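Local coordinates for protein esterase (Sinorhizobium meliloti 1021, PDB 4TX1) that acts as a carbohydrate acetylesterase of the SGNH hydrolase family, probably splitting acetyl and aryl esters, at residues V201-A205 and E206-A210; R194-P197 and I198-V201. All blocks are in the same frame, centred on the assembly; numbering follows the deposited sequence.

Contact 1. Residues V201-A205 and E206-A210; sequences VHLDA and ENTRA
Asp204 OD1 takes two bonds from Asn207, a capping bond from its backbone N and a side-chain bond from ND2. Asn207 N meets Asp204 OD1 nearly along its C-O axis at 2.9 Å. Asn207 ND2, 3.0 Å from Asp204 OD1, approaches from above the carboxylate plane, 44° out of it. That OD1 lies almost within the Asn207 amide plane, although carboxylate and amide are turned 37° against each other. CG of Asp204 sits between its own backbone N and carbonyl carbon (chi1 70°), which swings OD1 over the first turn. Two N-H donors and the helix N-terminus would probably stabilise the negative charge. The other end of the Asn207 amide, OD1, accepts from Arg194 N.

The capping bond marks Asp204 as the N-cap of helix 205-223, two residues past His202, probably the histidine of the Ser-His-Asp triad of the SGNH hydrolases.

A second set of bonds converges on the Asp204 carbonyl O. It accepts from Thr208 N at 2.9 Å and from Thr208 OG1 at 2.8 Å, the hydroxyl lying above the carbonyl plane. One residue further, Arg209 N donates to Ala205 O at 2.9 Å, the next backbone bond of the helix.

Packing is lighter: Leu203 CB lies 3.4 Å from the Thr208 hydroxyl oxygen OG1, and Leu203 CD1 is 4.2 Å from Thr208 CA.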
loop_
_atom_site.group_PDB
_atom_site.type_symbol
_atom_site.label_atom_id
_atom_site.label_comp_id
_atom_site.label_asym_id
_atom_site.label_seq_id
_atom_site.Cartn_x
_atom_site.Cartn_y
_atom_site.Cartn_z
ATOM N N VAL A 201 20.136 -22.183 10.114
ATOM C CA VAL A 201 20.055 -21.186 9.039
ATOM C C VAL A 201 21.136 -20.116 9.060
ATOM O O VAL A 201 21.532 -19.650 8.012
ATOM C CB VAL A 201 18.606 -20.575 9.049
ATOM C CG1 VAL A 201 18.364 -19.725 10.275
ATOM C CG2 VAL A 201 18.344 -19.713 7.762
ATOM N N HIS A 202 21.620 -19.729 10.246
ATOM C CA HIS A 202 22.598 -18.690 10.371
ATOM C C HIS A 202 24.039 -19.166 10.162
ATOM O O HIS A 202 24.289 -20.383 10.115
ATOM C CB HIS A 202 22.421 -18.027 11.718
ATOM C CG HIS A 202 21.154 -17.195 11.762
ATOM N ND1 HIS A 202 20.103 -17.463 12.615
ATOM C CD2 HIS A 202 20.764 -16.184 10.954
ATOM C CE1 HIS A 202 19.118 -16.585 12.354
ATOM N NE2 HIS A 202 19.501 -15.789 11.360
ATOM N N LEU A 203 24.918 -18.211 10.044
ATOM C CA LEU A 203 26.401 -18.465 9.955
ATOM C C LEU A 203 27.081 -17.953 11.209
ATOM O O LEU A 203 26.902 -16.803 11.654
ATOM C CB LEU A 203 26.974 -17.765 8.738
ATOM C CG LEU A 203 26.367 -18.053 7.353
ATOM C CD1 LEU A 203 26.998 -17.187 6.270
ATOM C CD2 LEU A 203 26.417 -19.549 7.006
ATOM N N ASP A 204 28.003 -18.743 11.780
ATOM C CA ASP A 204 28.806 -18.193 12.830
ATOM C C ASP A 204 29.827 -17.235 12.261
ATOM O O ASP A 204 29.828 -16.972 11.061
ATOM C CB ASP A 204 29.388 -19.383 13.671
ATOM C CG ASP A 204 30.425 -20.183 12.934
ATOM O OD1 ASP A 204 30.986 -19.739 11.918
ATOM O OD2 ASP A 204 30.751 -21.237 13.519
ATOM N N ALA A 205 30.694 -16.646 13.119
ATOM C CA ALA A 205 31.592 -15.555 12.687
ATOM C C ALA A 205 32.580 -15.990 11.645
ATOM O O ALA A 205 32.852 -15.309 10.634
ATOM C CB ALA A 205 32.289 -14.832 13.861
ATOM N N GLU A 206 33.179 -17.141 11.880
ATOM C CA GLU A 206 34.158 -17.602 10.901
ATOM C C GLU A 206 33.496 -17.926 9.592
ATOM O O GLU A 206 34.130 -17.687 8.539
ATOM C CB GLU A 206 34.843 -18.880 11.469
ATOM C CG GLU A 206 35.839 -19.510 10.523
ATOM C CD GLU A 206 36.844 -18.607 9.835
ATOM O OE1 GLU A 206 37.267 -17.514 10.344
ATOM O OE2 GLU A 206 37.246 -19.092 8.696
ATOM N N ASN A 207 32.309 -18.556 9.619
ATOM C CA ASN A 207 31.635 -18.924 8.388
ATOM C C ASN A 207 31.144 -17.692 7.623
ATOM O O ASN A 207 31.179 -17.660 6.374
ATOM C CB ASN A 207 30.570 -19.938 8.564
ATOM C CG ASN A 207 31.128 -21.368 8.649
ATOM O OD1 ASN A 207 31.308 -21.999 7.630
ATOM N ND2 ASN A 207 31.329 -21.859 9.863
ATOM N N THR A 208 30.841 -16.649 8.353
ATOM C CA THR A 208 30.472 -15.359 7.697
ATOM C C THR A 208 31.725 -14.735 7.034
ATOM O O THR A 208 31.718 -14.328 5.873
ATOM C CB THR A 208 29.915 -14.415 8.716
ATOM O OG1 THR A 208 28.811 -15.033 9.396
ATOM C CG2 THR A 208 29.459 -13.043 8.028
ATOM N N ARG A 209 32.872 -14.768 7.738
ATOM C CA ARG A 209 34.120 -14.292 7.127
ATOM C C ARG A 209 34.516 -15.062 5.855
ATOM O O ARG A 209 34.967 -14.436 4.839
ATOM C CB ARG A 209 35.275 -14.385 8.158
ATOM C CG ARG A 209 35.194 -13.428 9.297
ATOM C CD ARG A 209 36.414 -13.668 10.249
ATOM N NE ARG A 209 37.461 -13.079 9.525
ATOM C CZ ARG A 209 37.811 -11.789 9.539
ATOM N NH1 ARG A 209 37.309 -10.914 10.405
ATOM N NH2 ARG A 209 38.758 -11.382 8.656
ATOM N N ALA A 210 34.231 -16.347 5.824
ATOM C CA ALA A 210 34.604 -17.272 4.745
ATOM C C ALA A 210 33.881 -16.890 3.501
ATOM O O ALA A 210 34.435 -16.956 2.396
ATOM C CB ALA A 210 34.320 -18.711 5.099
#

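Contact 2. Residues R194-P197 and I198-V201; sequences RTTP and IDGV
Thr196 folds its side chain back over the turn that follows it. CB stands 4.2 Å from Ile198 N, and with OG1 anti to the backbone N (chi1 170°) the hydroxyl oxygen faces that amide. Ile198 N donates to Thr196 OG1 at 3.2 Å with an N-H...O angle of 161°, two residues on, as in an ST turn. The same OG1 touches the Ile198 side chain, 3.3 Å from its CG1, and the two side chains pass at a slant. The other branch, CG2, comes within 4.2 Å of Asp199 OD1, a loose contact. Asp199 is the probable acid of the family's DxxH motif: its OD2 binds His202 ND1, while OD1 accepts Val201 N at 3.1 Å, an Asx turn. With a valine in place of Thr196, Ile198 N would probably lose its acceptor and the turn carrying Asp199 would be held less firmly.

The main chain adds its own closure, since Thr196 O accepts Gly200 N at 2.8 Å, with Asp199 N as a weak second donor. Gly200 takes a positive phi (88°), a conformation that residues with a side chain adopt less readily. Before the turn, Thr195 CG2 packs 3.3 Å from Val201 O, and Thr195 OG1 bonds to Pro148 O.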
loop_
_atom_site.group_PDB
_atom_site.type_symbol
_atom_site.label_atom_id
_atom_site.label_comp_id
_atom_site.label_asym_id
_atom_site.label_seq_id
_atom_site.Cartn_x
_atom_site.Cartn_y
_atom_site.Cartn_z
ATOM N N ARG A 194 29.335 -22.930 5.838
ATOM C CA ARG A 194 28.217 -23.680 6.227
ATOM C C ARG A 194 27.461 -23.023 7.389
ATOM O O ARG A 194 28.012 -22.245 8.171
ATOM C CB ARG A 194 28.567 -25.116 6.656
ATOM C CG ARG A 194 29.471 -25.107 7.836
ATOM C CD ARG A 194 30.087 -26.487 8.060
ATOM N NE ARG A 194 29.142 -27.567 8.336
ATOM C CZ ARG A 194 29.452 -28.868 8.442
ATOM N NH1 ARG A 194 30.711 -29.283 8.394
ATOM N NH2 ARG A 194 28.498 -29.742 8.689
ATOM N N THR A 195 26.206 -23.402 7.460
ATOM C CA THR A 195 25.257 -22.945 8.468
ATOM C C THR A 195 25.524 -23.672 9.801
ATOM O O THR A 195 26.122 -24.765 9.848
ATOM C CB THR A 195 23.793 -23.131 8.050
ATOM O OG1 THR A 195 23.518 -24.508 7.650
ATOM C CG2 THR A 195 23.437 -22.168 6.898
ATOM N N THR A 196 25.110 -23.014 10.876
ATOM C CA THR A 196 25.251 -23.569 12.194
ATOM C C THR A 196 24.055 -24.400 12.628
ATOM O O THR A 196 22.899 -24.008 12.515
ATOM C CB THR A 196 25.602 -22.528 13.256
ATOM O OG1 THR A 196 25.489 -23.161 14.557
ATOM C CG2 THR A 196 24.615 -21.369 13.221
ATOM N N PRO A 197 24.272 -25.605 13.171
ATOM C CA PRO A 197 23.159 -26.352 13.703
ATOM C C PRO A 197 22.470 -25.830 14.981
ATOM O O PRO A 197 21.468 -26.382 15.360
ATOM C CB PRO A 197 23.731 -27.795 13.951
ATOM C CG PRO A 197 25.143 -27.516 14.080
ATOM C CD PRO A 197 25.569 -26.341 13.235
ATOM N N ILE A 198 23.000 -24.799 15.587
ATOM C CA ILE A 198 22.360 -24.076 16.718
ATOM C C ILE A 198 20.903 -23.681 16.283
ATOM O O ILE A 198 19.950 -23.769 17.044
ATOM C CB ILE A 198 23.177 -22.856 17.098
ATOM C CG1 ILE A 198 24.512 -23.305 17.719
ATOM C CG2 ILE A 198 22.448 -22.003 18.108
ATOM C CD1 ILE A 198 25.540 -22.188 17.975
ATOM N N ASP A 199 20.771 -23.317 14.999
ATOM C CA ASP A 199 19.436 -22.971 14.467
ATOM C C ASP A 199 19.150 -23.333 13.028
ATOM O O ASP A 199 18.020 -23.105 12.549
ATOM C CB ASP A 199 19.104 -21.487 14.725
ATOM C CG ASP A 199 19.931 -20.501 13.921
ATOM O OD1 ASP A 199 20.484 -20.833 12.840
ATOM O OD2 ASP A 199 20.025 -19.291 14.390
ATOM N N GLY A 200 20.131 -23.887 12.341
ATOM C CA GLY A 200 19.958 -24.446 11.014
ATOM C C GLY A 200 20.130 -23.490 9.841
ATOM O O GLY A 200 20.224 -23.927 8.674
ATOM N N VAL A 201 20.136 -22.183 10.114
ATOM C CA VAL A 201 20.055 -21.186 9.039
ATOM C C VAL A 201 21.136 -20.116 9.060
ATOM O O VAL A 201 21.532 -19.650 8.012
ATOM C CB VAL A 201 18.606 -20.575 9.049
ATOM C CG1 VAL A 201 18.364 -19.725 10.275
ATOM C CG2 VAL A 201 18.344 -19.713 7.762
#

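Along the chain contact 2 comes first and contact 1 follows, the two sharing Val201; their centres are about 9 Å apart. Both belong to the connection from strand 185-188, an outermost strand of the five-stranded parallel sheet, to helix 205-223. Contact 2 lies wholly in the loop; contact 1 runs from its last residues into the first turns of the helix. They also meet in space: His202 O lies 2.9 Å from Thr196 N, a probable hydrogen bond. The bond between Asp199 of contact 2 and His202 of contact 1 likewise joins them, consistent with an acid-histidine pair that Ser22 completes, to which His202 NE2 makes a weak hydrogen bond.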